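PDB 3WEU: L-lysine 6-oxidase from Marinomonas mediterranea, which oxidises the side-chain amine of L-lysine with a cysteine tryptophylquinone cofactor, releasing the hydrogen peroxide that makes it antibacterial. Local coordinates for residues 2-7 and 61-67. Residues are numbered along the deposited sequence; the frame is centred on the assembly and turned at random.
Sequences ALSVHP and QVFKVFG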
ATOM      1  N   ALA A   2      17.068  37.782  44.025  1.00 39.99           N
ATOM      2  CA  ALA A   2      16.488  37.099  42.858  1.00 35.18           C
ATOM      3  C   ALA A   2      16.723  35.568  43.072  1.00 31.70           C
ATOM      4  O   ALA A   2      17.735  35.175  43.646  1.00 30.36           O
ATOM      5  CB  ALA A   2      17.154  37.602  41.606  1.00 40.14           C
ATOM      6  N   LEU A   3      15.778  34.719  42.677  1.00 26.36           N
ATOM      7  CA  LEU A   3      15.980  33.248  42.820  1.00 24.23           C
ATOM      8  C   LEU A   3      16.515  32.695  41.494  1.00 23.55           C
ATOM      9  O   LEU A   3      16.317  33.332  40.501  1.00 21.02           O
ATOM     10  CB  LEU A   3      14.663  32.635  43.018  1.00 24.70           C
ATOM     11  CG  LEU A   3      13.862  33.070  44.208  1.00 28.19           C
ATOM     12  CD1 LEU A   3      12.508  32.403  44.095  1.00 29.88           C
ATOM     13  CD2 LEU A   3      14.582  32.669  45.469  1.00 31.14           C
ATOM     14  N   SER A   4      17.105  31.498  41.437  1.00 20.94           N
ATOM     15  CA  SER A   4      17.354  30.902  40.125  1.00 21.71           C
ATOM     16  C   SER A   4      16.919  29.461  40.244  1.00 21.07           C
ATOM     17  O   SER A   4      16.958  28.873  41.310  1.00 20.75           O
ATOM     18  CB  SER A   4      18.826  31.093  39.748  1.00 24.80           C
ATOM     19  OG  SER A   4      19.514  30.315  40.643  1.00 27.22           O
ATOM     20  N   VAL A   5      16.399  28.936  39.159  1.00 20.17           N
ATOM     21  CA  VAL A   5      16.005  27.537  39.068  1.00 21.39           C
ATOM     22  C   VAL A   5      17.031  26.812  38.187  1.00 20.89           C
ATOM     23  O   VAL A   5      17.513  27.352  37.179  1.00 19.36           O
ATOM     24  CB  VAL A   5      14.626  27.451  38.446  1.00 21.70           C
ATOM     25  CG1 VAL A   5      14.208  26.020  38.086  1.00 20.29           C
ATOM     26  CG2 VAL A   5      13.597  28.143  39.338  1.00 22.61           C
ATOM     27  N   HIS A   6      17.432  25.650  38.638  1.00 17.64           N
ATOM     28  CA  HIS A   6      18.313  24.798  37.844  1.00 18.73           C
ATOM     29  C   HIS A   6      17.781  23.365  37.797  1.00 17.85           C
ATOM     30  O   HIS A   6      17.254  22.849  38.809  1.00 20.41           O
ATOM     31  CB  HIS A   6      19.716  24.814  38.372  1.00 18.53           C
ATOM     32  CG  HIS A   6      20.342  26.164  38.347  1.00 20.32           C
ATOM     33  ND1 HIS A   6      20.778  26.752  37.179  1.00 20.51           N
ATOM     34  CD2 HIS A   6      20.617  27.050  39.348  1.00 24.87           C
ATOM     35  CE1 HIS A   6      21.240  27.965  37.454  1.00 24.45           C
ATOM     36  NE2 HIS A   6      21.172  28.156  38.765  1.00 24.85           N
ATOM     37  N   PRO A   7      17.987  22.682  36.675  1.00 17.38           N
ATOM     38  CA  PRO A   7      18.666  23.206  35.460  1.00 17.40           C
ATOM     39  C   PRO A   7      17.805  24.282  34.718  1.00 18.91           C
ATOM     40  O   PRO A   7      16.594  24.323  34.831  1.00 18.42           O
ATOM     41  CB  PRO A   7      18.725  21.967  34.544  1.00 18.47           C
ATOM     42  CG  PRO A   7      17.535  21.155  34.938  1.00 17.58           C
ATOM     43  CD  PRO A   7      17.502  21.300  36.478  1.00 16.22           C
ATOM     44  N   GLN A  61      13.266  14.673  35.449  1.00 15.76           N
ATOM     45  CA  GLN A  61      14.177  15.751  35.833  1.00 15.73           C
ATOM     46  C   GLN A  61      13.824  16.354  37.161  1.00 16.75           C
ATOM     47  O   GLN A  61      12.712  16.859  37.323  1.00 18.38           O
ATOM     48  CB  GLN A  61      14.172  16.846  34.795  1.00 14.45           C
ATOM     49  CG  GLN A  61      15.019  18.037  35.119  1.00 13.68           C
ATOM     50  CD  GLN A  61      16.477  17.761  34.826  1.00 15.78           C
ATOM     51  OE1 GLN A  61      16.862  17.577  33.681  1.00 15.53           O
ATOM     52  NE2 GLN A  61      17.280  17.746  35.847  1.00 15.06           N
ATOM     53  N   VAL A  62      14.802  16.391  38.067  1.00 17.09           N
ATOM     54  CA  VAL A  62      14.706  17.181  39.314  1.00 17.57           C
ATOM     55  C   VAL A  62      15.090  18.599  39.021  1.00 17.28           C
ATOM     56  O   VAL A  62      16.103  18.856  38.352  1.00 16.76           O
ATOM     57  CB  VAL A  62      15.632  16.620  40.401  1.00 19.01           C
ATOM     58  CG1 VAL A  62      15.641  17.469  41.662  1.00 21.26           C
ATOM     59  CG2 VAL A  62      15.246  15.188  40.716  1.00 19.35           C
ATOM     60  N   PHE A  63      14.284  19.543  39.493  1.00 17.07           N
ATOM     61  CA  PHE A  63      14.648  20.934  39.480  1.00 16.73           C
ATOM     62  C   PHE A  63      14.767  21.424  40.914  1.00 17.65           C
ATOM     63  O   PHE A  63      13.999  20.984  41.802  1.00 19.20           O
ATOM     64  CB  PHE A  63      13.587  21.808  38.807  1.00 16.20           C
ATOM     65  CG  PHE A  63      13.415  21.614  37.327  1.00 15.74           C
ATOM     66  CD1 PHE A  63      12.627  20.635  36.854  1.00 15.97           C
ATOM     67  CD2 PHE A  63      13.944  22.547  36.418  1.00 16.18           C
ATOM     68  CE1 PHE A  63      12.420  20.475  35.492  1.00 16.86           C
ATOM     69  CE2 PHE A  63      13.715  22.420  35.039  1.00 17.08           C
ATOM     70  CZ  PHE A  63      12.945  21.386  34.566  1.00 16.86           C
ATOM     71  N   LYS A  64      15.706  22.325  41.124  1.00 17.00           N
ATOM     72  CA  LYS A  64      16.047  22.915  42.443  1.00 19.02           C
ATOM     73  C   LYS A  64      15.997  24.430  42.272  1.00 20.95           C
ATOM     74  O   LYS A  64      16.203  24.957  41.158  1.00 19.00           O
ATOM     75  CB  LYS A  64      17.391  22.501  42.861  1.00 19.16           C
ATOM     76  CG  LYS A  64      17.475  20.993  43.092  1.00 20.13           C
ATOM     77  CD  LYS A  64      18.851  20.598  43.642  1.00 21.05           C
ATOM     78  CE  LYS A  64      19.005  19.084  43.613  1.00 21.74           C
ATOM     79  NZ  LYS A  64      20.346  18.675  44.148  1.00 21.44           N
ATOM     80  N   VAL A  65      15.634  25.117  43.349  1.00 20.77           N
ATOM     81  CA  VAL A  65      15.556  26.580  43.325  1.00 19.40           C
ATOM     82  C   VAL A  65      16.514  27.067  44.388  1.00 19.77           C
ATOM     83  O   VAL A  65      16.689  26.431  45.457  1.00 20.12           O
ATOM     84  CB  VAL A  65      14.105  27.086  43.490  1.00 20.63           C
ATOM     85  CG1 VAL A  65      13.501  26.495  44.750  1.00 20.95           C
ATOM     86  CG2 VAL A  65      14.023  28.614  43.506  1.00 20.76           C
ATOM     87  N   PHE A  66      17.184  28.182  44.074  1.00 19.36           N
ATOM     88  CA  PHE A  66      18.255  28.695  44.908  1.00 19.27           C
ATOM     89  C   PHE A  66      18.049  30.155  45.215  1.00 21.15           C
ATOM     90  O   PHE A  66      17.582  30.891  44.351  1.00 21.20           O
ATOM     91  CB  PHE A  66      19.585  28.556  44.157  1.00 20.70           C
ATOM     92  CG  PHE A  66      19.961  27.140  43.902  1.00 19.99           C
ATOM     93  CD1 PHE A  66      19.415  26.459  42.847  1.00 20.12           C
ATOM     94  CD2 PHE A  66      20.784  26.459  44.776  1.00 21.32           C
ATOM     95  CE1 PHE A  66      19.763  25.127  42.616  1.00 21.52           C
ATOM     96  CE2 PHE A  66      21.113  25.117  44.548  1.00 23.79           C
ATOM     97  CZ  PHE A  66      20.544  24.460  43.487  1.00 22.19           C
ATOM     98  N   GLY A  67      18.449  30.579  46.413  1.00 23.03           N
ATOM     99  CA  GLY A  67      18.318  31.967  46.812  1.00 25.71           C
ATOM    100  C   GLY A  67      19.484  32.808  46.329  1.00 33.01           C
ATOM    101  O   GLY A  67      20.344  32.345  45.531  1.00 34.55           O
TER
HETATM  102  O   HOH W   1      20.275  32.091  42.885  1.00 39.06           O
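His6 and Phe66 show how side chains of an antiparallel pair can meet diagonally across one face of a sheet. CD2 of the His6 ring lies 3.7 Å from CD1 of Phe66, which sits in the imidazole plane at that ring's edge; the rings are tilted at 57°, neither stacked nor perpendicular. The far side of the imidazole is held by Asp435, which bonds ND1, and Met434 of helix 433-439 touches both side chains. Ser4 shares this face, its OG hydrogen-bonded to a water that donates to Gly67 O.

On the reverse face Val5 CG1, anti to its own N (chi1 170°), reaches Phe63 CD2 at 3.9 Å, while CG2 of Val65 faces both Val5 and Leu3. Cys228 of strand 223-232 packs on both valines, and Met244 of strand 237-247 on Phe63. Past the paired residues, where a cis peptide precedes Pro7, its ring slides past the Gln61 amide in the opposite direction, with CG 3.5 Å from NE2. That amide is fixed at both ends: NE2 donates to Val62 O at 3.0 Å, and OE1 accepts from Val11 N.

Between the two faces, the backbone carries two hydrogen-bonded pairs, Ser4 with Phe66 and His6 with Lys64, which flank the non-hydrogen-bonded Val5-Val65 pair. The bonds of His6 are the straighter, Lys64 N to His6 O spanning 2.8 Å. Alternating faces in this way are characteristic of antiparallel β-sheet, here joining the N-terminal strand 4-13 to strand 58-66 in the mixed sheet of the N-terminal domain.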